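Local atomic coordinates of angiotensin-converting enzyme (Anopheles gambiae, PDB entry 6S1Y), a protein that probably removes dipeptides from the C-terminal ends of peptides as a zinc-dependent metallopeptidase of the angiotensin-converting enzyme family. Residues T264-E269 with K417-Y422; V225-R230 with L590-G595. One frame throughout, in Å; residues are numbered along the deposited sequence.

Contact 1: residues T264-E269 with K417-Y422; sequences TTPFPE and KINQFY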
ATOM      1  N   THR A 264      -5.355  -7.512 -22.694  1.00 37.90           N
ATOM      2  CA  THR A 264      -5.673  -6.281 -23.401  1.00 38.25           C
ATOM      3  C   THR A 264      -4.458  -5.604 -24.028  1.00 37.41           C
ATOM      4  O   THR A 264      -4.548  -4.444 -24.421  1.00 37.03           O
ATOM      5  CB  THR A 264      -6.372  -5.299 -22.460  1.00 38.14           C
ATOM      6  OG1 THR A 264      -5.493  -4.976 -21.368  1.00 37.77           O
ATOM      7  CG2 THR A 264      -7.662  -5.891 -21.919  1.00 38.32           C
ATOM      8  N   THR A 265      -3.350  -6.324 -24.205  1.00 37.06           N
ATOM      9  CA  THR A 265      -2.099  -5.682 -24.557  1.00 35.41           C
ATOM     10  C   THR A 265      -2.097  -5.236 -26.017  1.00 36.03           C
ATOM     11  O   THR A 265      -2.774  -5.826 -26.872  1.00 38.52           O
ATOM     12  CB  THR A 265      -0.918  -6.626 -24.289  1.00 37.48           C
ATOM     13  OG1 THR A 265       0.314  -5.886 -24.286  1.00 38.64           O
ATOM     14  CG2 THR A 265      -0.807  -7.745 -25.342  1.00 37.13           C
ATOM     15  N   PRO A 266      -1.328  -4.204 -26.340  1.00 37.17           N
ATOM     16  CA  PRO A 266      -1.312  -3.721 -27.734  1.00 37.21           C
ATOM     17  C   PRO A 266      -0.870  -4.756 -28.756  1.00 38.50           C
ATOM     18  O   PRO A 266      -1.419  -4.789 -29.865  1.00 37.27           O
ATOM     19  CB  PRO A 266      -0.342  -2.539 -27.666  1.00 36.85           C
ATOM     20  CG  PRO A 266      -0.499  -2.005 -26.292  1.00 35.99           C
ATOM     21  CD  PRO A 266      -0.667  -3.262 -25.421  1.00 37.01           C
ATOM     22  N   PHE A 267       0.114  -5.594 -28.433  1.00 37.18           N
ATOM     23  CA  PHE A 267       0.757  -6.473 -29.413  1.00 37.95           C
ATOM     24  C   PHE A 267       0.817  -7.868 -28.808  1.00 39.91           C
ATOM     25  O   PHE A 267       1.880  -8.333 -28.362  1.00 38.89           O
ATOM     26  CB  PHE A 267       2.125  -5.918 -29.814  1.00 40.11           C
ATOM     27  CG  PHE A 267       2.032  -4.542 -30.451  1.00 37.86           C
ATOM     28  CD1 PHE A 267       1.480  -4.400 -31.707  1.00 38.56           C
ATOM     29  CD2 PHE A 267       2.446  -3.419 -29.780  1.00 37.45           C
ATOM     30  CE1 PHE A 267       1.342  -3.152 -32.295  1.00 40.88           C
ATOM     31  CE2 PHE A 267       2.321  -2.160 -30.348  1.00 40.79           C
ATOM     32  CZ  PHE A 267       1.771  -2.026 -31.616  1.00 40.88           C
ATOM     33  N   PRO A 268      -0.322  -8.563 -28.771  1.00 38.27           N
ATOM     34  CA  PRO A 268      -0.381  -9.848 -28.071  1.00 41.85           C
ATOM     35  C   PRO A 268       0.468 -10.937 -28.694  1.00 44.31           C
ATOM     36  O   PRO A 268       0.782 -11.912 -27.994  1.00 45.52           O
ATOM     37  CB  PRO A 268      -1.877 -10.219 -28.127  1.00 42.27           C
ATOM     38  CG  PRO A 268      -2.475  -9.356 -29.205  1.00 39.91           C
ATOM     39  CD  PRO A 268      -1.646  -8.100 -29.223  1.00 39.42           C
ATOM     40  N   GLU A 269       0.868 -10.822 -29.956  1.00 41.83           N
ATOM     41  CA  GLU A 269       1.754 -11.825 -30.533  1.00 44.07           C
ATOM     42  C   GLU A 269       3.208 -11.368 -30.547  1.00 44.16           C
ATOM     43  O   GLU A 269       4.023 -11.968 -31.242  1.00 42.94           O
ATOM     44  CB  GLU A 269       1.277 -12.202 -31.931  1.00 42.99           C
ATOM     45  CG  GLU A 269      -0.119 -12.842 -31.932  1.00 46.23           C
ATOM     46  CD  GLU A 269      -0.320 -13.836 -30.769  1.00 51.72           C
ATOM     47  OE1 GLU A 269       0.534 -14.724 -30.602  1.00 51.27           O
ATOM     48  OE2 GLU A 269      -1.320 -13.701 -30.003  1.00 55.21           O
ATOM     49  N   LYS A 417       8.527  -2.965 -26.661  1.00 37.94           N
ATOM     50  CA  LYS A 417       8.654  -1.888 -25.688  1.00 42.93           C
ATOM     51  C   LYS A 417       7.291  -1.291 -25.314  1.00 42.15           C
ATOM     52  O   LYS A 417       7.086  -0.932 -24.141  1.00 40.45           O
ATOM     53  CB  LYS A 417       9.620  -0.840 -26.217  1.00 45.91           C
ATOM     54  CG  LYS A 417      11.057  -1.198 -25.867  1.00 56.22           C
ATOM     55  CD  LYS A 417      12.076  -0.513 -26.763  1.00 64.91           C
ATOM     56  CE  LYS A 417      11.912   0.994 -26.789  1.00 67.90           C
ATOM     57  NZ  LYS A 417      13.164   1.655 -27.309  1.00 75.16           N
ATOM     58  N   ILE A 418       6.343  -1.215 -26.257  1.00 38.82           N
ATOM     59  CA  ILE A 418       4.996  -0.754 -25.918  1.00 40.79           C
ATOM     60  C   ILE A 418       4.311  -1.748 -24.971  1.00 39.20           C
ATOM     61  O   ILE A 418       3.748  -1.355 -23.946  1.00 39.24           O
ATOM     62  CB  ILE A 418       4.173  -0.520 -27.203  1.00 39.35           C
ATOM     63  CG1 ILE A 418       4.835   0.544 -28.105  1.00 40.70           C
ATOM     64  CG2 ILE A 418       2.766  -0.087 -26.877  1.00 40.38           C
ATOM     65  CD1 ILE A 418       4.982   1.908 -27.467  1.00 43.54           C
ATOM     66  N   ASN A 419       4.364  -3.053 -25.285  1.00 36.96           N
ATOM     67  CA  ASN A 419       3.808  -4.045 -24.368  1.00 39.34           C
ATOM     68  C   ASN A 419       4.363  -3.855 -22.959  1.00 39.65           C
ATOM     69  O   ASN A 419       3.635  -4.006 -21.965  1.00 39.98           O
ATOM     70  CB  ASN A 419       4.112  -5.478 -24.809  1.00 37.95           C
ATOM     71  CG  ASN A 419       3.243  -5.951 -25.953  1.00 39.19           C
ATOM     72  OD1 ASN A 419       2.183  -5.381 -26.224  1.00 37.68           O
ATOM     73  ND2 ASN A 419       3.683  -7.008 -26.636  1.00 38.39           N
ATOM     74  N   GLN A 420       5.656  -3.543 -22.860  1.00 39.89           N
ATOM     75  CA  GLN A 420       6.303  -3.332 -21.571  1.00 41.12           C
ATOM     76  C   GLN A 420       5.786  -2.074 -20.889  1.00 40.43           C
ATOM     77  O   GLN A 420       5.369  -2.114 -19.724  1.00 41.84           O
ATOM     78  CB  GLN A 420       7.820  -3.252 -21.779  1.00 44.82           C
ATOM     79  CG  GLN A 420       8.625  -2.932 -20.523  1.00 47.26           C
ATOM     80  CD  GLN A 420      10.064  -2.527 -20.830  1.00 52.85           C
ATOM     81  OE1 GLN A 420      10.561  -2.696 -21.954  1.00 51.86           O
ATOM     82  NE2 GLN A 420      10.739  -1.980 -19.827  1.00 55.74           N
ATOM     83  N   PHE A 421       5.804  -0.940 -21.598  1.00 39.39           N
ATOM     84  CA  PHE A 421       5.274   0.303 -21.034  1.00 39.18           C
ATOM     85  C   PHE A 421       3.810   0.142 -20.627  1.00 37.93           C
ATOM     86  O   PHE A 421       3.361   0.684 -19.606  1.00 37.05           O
ATOM     87  CB  PHE A 421       5.389   1.448 -22.054  1.00 40.18           C
ATOM     88  CG  PHE A 421       6.792   1.737 -22.530  1.00 41.77           C
ATOM     89  CD1 PHE A 421       7.908   1.404 -21.767  1.00 46.65           C
ATOM     90  CD2 PHE A 421       6.993   2.344 -23.761  1.00 44.05           C
ATOM     91  CE1 PHE A 421       9.220   1.668 -22.241  1.00 48.28           C
ATOM     92  CE2 PHE A 421       8.287   2.623 -24.241  1.00 45.66           C
ATOM     93  CZ  PHE A 421       9.398   2.291 -23.479  1.00 47.17           C
ATOM     94  N   TYR A 422       3.037  -0.567 -21.448  1.00 38.46           N
ATOM     95  CA  TYR A 422       1.625  -0.775 -21.163  1.00 37.67           C
ATOM     96  C   TYR A 422       1.444  -1.539 -19.866  1.00 35.90           C
ATOM     97  O   TYR A 422       0.721  -1.097 -18.967  1.00 35.55           O
ATOM     98  CB  TYR A 422       0.980  -1.524 -22.320  1.00 36.44           C
ATOM     99  CG  TYR A 422      -0.472  -1.798 -22.134  1.00 36.62           C
ATOM    100  CD1 TYR A 422      -1.416  -0.757 -22.241  1.00 37.33           C
ATOM    101  CD2 TYR A 422      -0.932  -3.084 -21.844  1.00 35.09           C
ATOM    102  CE1 TYR A 422      -2.770  -0.998 -22.068  1.00 35.45           C
ATOM    103  CE2 TYR A 422      -2.290  -3.340 -21.690  1.00 35.61           C
ATOM    104  CZ  TYR A 422      -3.202  -2.287 -21.795  1.00 36.30           C
ATOM    105  OH  TYR A 422      -4.541  -2.509 -21.633  1.00 36.50           O
TER
HETATM  106  O   HOH W   1       1.872  -5.876 -21.767  1.00 39.45           O
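An irregular loop between strand 244-245 and helix 276-281 is pinned along one flank of helix 414-429, where N419 grips the backbone of F267 through both ends of its amide. N419 ND2 donates to F267 O over 2.8 Å in a fairly straight bond (161° at the hydrogen), and F267 N returns a 3.0 Å bond to N419 OD1, arriving on a lone pair in the carbonyl plane. The same oxygen takes a second donor: T265 OG1 sits 2.7 Å from N419 OD1, well above the amide plane. With three groups holding it, the amide can hardly flip; K271 O, farther along the loop, is a further acceptor for ND2. T265 OG1 lies anti to its own nitrogen (chi1 -164°), which turns the hydroxyl to the helix, and a water donates both to it and to N419 O.

The contact thus sets a loop against helix 414-429 in the mostly helical fold of the angiotensin-converting enzyme family, about 26 Å from the centre of the chain, and its apolar packing is led by P266. P266 CD lies over one face of the Y422 ring, 3.9 Å from the centroid, a CH-pi contact, while P266 CG meets I418 CG2 at 3.8 Å. F267 presents its ring edge to I418, with F267 CE2 4.0 Å from I418 CB. At the far end of the Y422 ring the hydroxyl donates to T264 OG1, 2.7 Å from Y422 OH and in the ring plane; T264 OG1 is also bonded to I260 O. W582 of helix 577-590 packs on both P266 and I418.

Contact 2: residues V225-R230 with L590-G595; sequences VRYKLR and LGAHVG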
ATOM      1  N   VAL A 225      -7.848   0.776 -22.312  1.00 31.29           N
ATOM      2  CA  VAL A 225      -8.328  -0.441 -21.653  1.00 31.30           C
ATOM      3  C   VAL A 225      -9.807  -0.643 -21.937  1.00 32.16           C
ATOM      4  O   VAL A 225     -10.246  -1.744 -22.297  1.00 35.70           O
ATOM      5  CB  VAL A 225      -8.050  -0.378 -20.137  1.00 30.90           C
ATOM      6  CG1 VAL A 225      -8.689  -1.551 -19.398  1.00 32.62           C
ATOM      7  CG2 VAL A 225      -6.550  -0.357 -19.884  1.00 32.67           C
ATOM      8  N   ARG A 226     -10.607   0.409 -21.786  1.00 31.97           N
ATOM      9  CA  ARG A 226     -12.035   0.289 -22.047  1.00 31.75           C
ATOM     10  C   ARG A 226     -12.301  -0.137 -23.485  1.00 33.90           C
ATOM     11  O   ARG A 226     -13.158  -0.991 -23.741  1.00 34.70           O
ATOM     12  CB  ARG A 226     -12.729   1.608 -21.726  1.00 32.63           C
ATOM     13  CG  ARG A 226     -14.210   1.700 -22.136  1.00 34.17           C
ATOM     14  CD  ARG A 226     -14.860   2.984 -21.633  1.00 35.29           C
ATOM     15  NE  ARG A 226     -14.311   4.183 -22.249  1.00 34.15           N
ATOM     16  CZ  ARG A 226     -14.640   5.426 -21.882  1.00 33.50           C
ATOM     17  NH1 ARG A 226     -15.509   5.608 -20.913  1.00 31.93           N
ATOM     18  NH2 ARG A 226     -14.090   6.479 -22.489  1.00 34.30           N
ATOM     19  N   TYR A 227     -11.572   0.436 -24.442  1.00 33.19           N
ATOM     20  CA  TYR A 227     -11.748   0.035 -25.830  1.00 34.15           C
ATOM     21  C   TYR A 227     -11.465  -1.454 -26.015  1.00 35.35           C
ATOM     22  O   TYR A 227     -12.229  -2.161 -26.686  1.00 35.62           O
ATOM     23  CB  TYR A 227     -10.847   0.891 -26.718  1.00 34.12           C
ATOM     24  CG  TYR A 227     -10.797   0.423 -28.146  1.00 36.02           C
ATOM     25  CD1 TYR A 227      -9.868  -0.539 -28.563  1.00 36.35           C
ATOM     26  CD2 TYR A 227     -11.657   0.947 -29.080  1.00 36.91           C
ATOM     27  CE1 TYR A 227      -9.834  -0.972 -29.880  1.00 37.08           C
ATOM     28  CE2 TYR A 227     -11.629   0.543 -30.386  1.00 37.65           C
ATOM     29  CZ  TYR A 227     -10.730  -0.411 -30.783  1.00 38.81           C
ATOM     30  OH  TYR A 227     -10.755  -0.789 -32.082  1.00 39.92           O
ATOM     31  N   LYS A 228     -10.363  -1.959 -25.425  1.00 35.66           N
ATOM     32  CA  LYS A 228     -10.004  -3.370 -25.608  1.00 35.37           C
ATOM     33  C   LYS A 228     -10.971  -4.292 -24.872  1.00 35.64           C
ATOM     34  O   LYS A 228     -11.319  -5.363 -25.375  1.00 39.65           O
ATOM     35  CB  LYS A 228      -8.574  -3.637 -25.133  1.00 37.11           C
ATOM     36  CG  LYS A 228      -7.510  -2.889 -25.886  1.00 37.25           C
ATOM     37  CD  LYS A 228      -7.376  -3.343 -27.356  1.00 39.45           C
ATOM     38  CE  LYS A 228      -6.212  -4.310 -27.542  1.00 43.35           C
ATOM     39  NZ  LYS A 228      -6.121  -4.736 -28.953  1.00 53.26           N
ATOM     40  N   LEU A 229     -11.407  -3.924 -23.674  1.00 35.83           N
ATOM     41  CA  LEU A 229     -12.374  -4.780 -22.980  1.00 36.86           C
ATOM     42  C   LEU A 229     -13.686  -4.864 -23.763  1.00 37.80           C
ATOM     43  O   LEU A 229     -14.327  -5.917 -23.810  1.00 37.79           O
ATOM     44  CB  LEU A 229     -12.633  -4.269 -21.578  1.00 35.34           C
ATOM     45  CG  LEU A 229     -11.493  -4.433 -20.585  1.00 35.75           C
ATOM     46  CD1 LEU A 229     -11.827  -3.668 -19.327  1.00 36.69           C
ATOM     47  CD2 LEU A 229     -11.267  -5.905 -20.245  1.00 35.58           C
ATOM     48  N   ARG A 230     -14.091  -3.767 -24.400  1.00 35.90           N
ATOM     49  CA  ARG A 230     -15.308  -3.796 -25.198  1.00 39.35           C
ATOM     50  C   ARG A 230     -15.150  -4.667 -26.439  1.00 38.48           C
ATOM     51  O   ARG A 230     -16.104  -5.335 -26.839  1.00 39.05           O
ATOM     52  CB  ARG A 230     -15.711  -2.364 -25.599  1.00 39.86           C
ATOM     53  CG  ARG A 230     -16.910  -2.304 -26.471  1.00 41.02           C
ATOM     54  CD  ARG A 230     -17.437  -0.859 -26.596  1.00 44.98           C
ATOM     55  NE  ARG A 230     -18.543  -0.764 -27.548  1.00 45.21           N
ATOM     56  CZ  ARG A 230     -18.370  -0.712 -28.871  1.00 51.23           C
ATOM     57  NH1 ARG A 230     -17.147  -0.739 -29.393  1.00 50.19           N
ATOM     58  NH2 ARG A 230     -19.414  -0.637 -29.682  1.00 52.61           N
ATOM     59  N   LEU A 590      -7.874   4.703 -33.259  1.00 36.61           N
ATOM     60  CA  LEU A 590      -8.904   3.697 -33.082  1.00 39.07           C
ATOM     61  C   LEU A 590     -10.290   4.307 -32.935  1.00 38.55           C
ATOM     62  O   LEU A 590     -11.281   3.598 -33.120  1.00 39.87           O
ATOM     63  CB  LEU A 590      -8.601   2.836 -31.856  1.00 39.39           C
ATOM     64  CG  LEU A 590      -7.294   2.044 -31.818  1.00 39.63           C
ATOM     65  CD1 LEU A 590      -7.033   1.582 -30.384  1.00 38.58           C
ATOM     66  CD2 LEU A 590      -7.387   0.889 -32.729  1.00 40.62           C
ATOM     67  N   GLY A 591     -10.376   5.602 -32.647  1.00 38.29           N
ATOM     68  CA  GLY A 591     -11.648   6.215 -32.345  1.00 39.60           C
ATOM     69  C   GLY A 591     -12.166   5.886 -30.965  1.00 39.92           C
ATOM     70  O   GLY A 591     -13.367   5.850 -30.767  1.00 40.85           O
ATOM     71  N   ALA A 592     -11.289   5.609 -30.006  1.00 37.93           N
ATOM     72  CA  ALA A 592     -11.746   5.321 -28.657  1.00 39.01           C
ATOM     73  C   ALA A 592     -12.157   6.614 -27.962  1.00 39.31           C
ATOM     74  O   ALA A 592     -11.407   7.598 -27.990  1.00 40.53           O
ATOM     75  CB  ALA A 592     -10.642   4.624 -27.869  1.00 38.17           C
ATOM     76  N   HIS A 593     -13.341   6.628 -27.337  1.00 38.53           N
ATOM     77  CA  HIS A 593     -13.715   7.787 -26.542  1.00 38.64           C
ATOM     78  C   HIS A 593     -12.798   7.894 -25.330  1.00 37.33           C
ATOM     79  O   HIS A 593     -12.451   6.888 -24.698  1.00 36.90           O
ATOM     80  CB  HIS A 593     -15.165   7.704 -26.061  1.00 38.77           C
ATOM     81  CG  HIS A 593     -16.186   7.896 -27.143  1.00 41.20           C
ATOM     82  ND1 HIS A 593     -16.728   6.842 -27.847  1.00 42.17           N
ATOM     83  CD2 HIS A 593     -16.768   9.019 -27.631  1.00 43.01           C
ATOM     84  CE1 HIS A 593     -17.592   7.305 -28.732  1.00 44.06           C
ATOM     85  NE2 HIS A 593     -17.634   8.625 -28.622  1.00 45.90           N
ATOM     86  N   VAL A 594     -12.436   9.122 -24.989  1.00 37.39           N
ATOM     87  CA  VAL A 594     -11.709   9.441 -23.767  1.00 36.43           C
ATOM     88  C   VAL A 594     -12.657  10.112 -22.775  1.00 36.74           C
ATOM     89  O   VAL A 594     -13.487  10.943 -23.164  1.00 37.98           O
ATOM     90  CB  VAL A 594     -10.501  10.338 -24.097  1.00 35.96           C
ATOM     91  CG1 VAL A 594      -9.667  10.590 -22.866  1.00 37.31           C
ATOM     92  CG2 VAL A 594      -9.668   9.693 -25.212  1.00 36.33           C
ATOM     93  N   GLY A 595     -12.499   9.780 -21.484  1.00 35.25           N
ATOM     94  CA  GLY A 595     -13.370  10.274 -20.450  1.00 35.18           C
ATOM     95  C   GLY A 595     -14.652   9.457 -20.330  1.00 36.30           C
ATOM     96  O   GLY A 595     -14.877   8.488 -21.044  1.00 33.73           O
TER
HETATM   97  O   HOH W   2     -12.605   4.172 -24.582  1.00 31.72           O
HETATM   98  O   HOH W   3     -11.169   1.046 -34.070  1.00 35.77           O
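The chain leaving helix 577-590 runs in extended form past helix 203-233, the two backbones coming closest at Y227 and A592, whose CA atoms are 6.0 Å apart. Just before this, G591 takes a positive phi of 75° as the C-prime residue that ends the helix. R226 reaches the extended part with its guanidinium edge. The R226 side chain is extended through chi2 and bends at chi3 (66°), which swings the head group round to the carbonyls, and R226 NH1 and NH2 then close end-on upon the single oxygen of G595. The shorter arm joins R226 NH2 to G595 O at 2.6 Å; the bond from NH1 is more bent, at 132°. R226 NH2 also donates to H593 O over 2.8 Å, approaching from well above that carbonyl's plane though the oxygen lies in the guanidinium plane. A water accepts from R226 NE and donates to H593 O, and G242 O is a further acceptor for NH1, so carbonyl oxygens and water satisfy much of this buried cation.

The next residue, Y227, points toward the end of helix 577-590. L590 CD1 stands over one face of its ring, 4.1 Å from the centroid of the Y227 ring, in a CH-pi contact, and A592 CB packs on Y227 CB at 3.9 Å. The side chains of Y227 and L590 cross at about a right angle, and a water bridges Y227 OH to L590 O. Near the protein surface, arginine and tyrosine thus fasten the segment that follows a Schellman motif, with G591 as its C-prime residue.

Contacts 1 and 2 are neighbours on one side of the protein, their centres about 15 Å apart and both some 26 to 28 Å from the centre of the chain. Helix 203-233 joins them: it supplies residues 225-230 of contact 2, and its V225, K228 and L229 touch Y422, T264 and T265 of contact 1. Helix 577-590 adds a second tie, ending at contact 2 while its W582 packs on contact 1. Along the chain the order is 225-230, 264-269, 417-422, 590-595, so contact 1 falls between the two halves of contact 2. Sequence-distant parts of the peptidase fold are thereby drawn into one patch of packing.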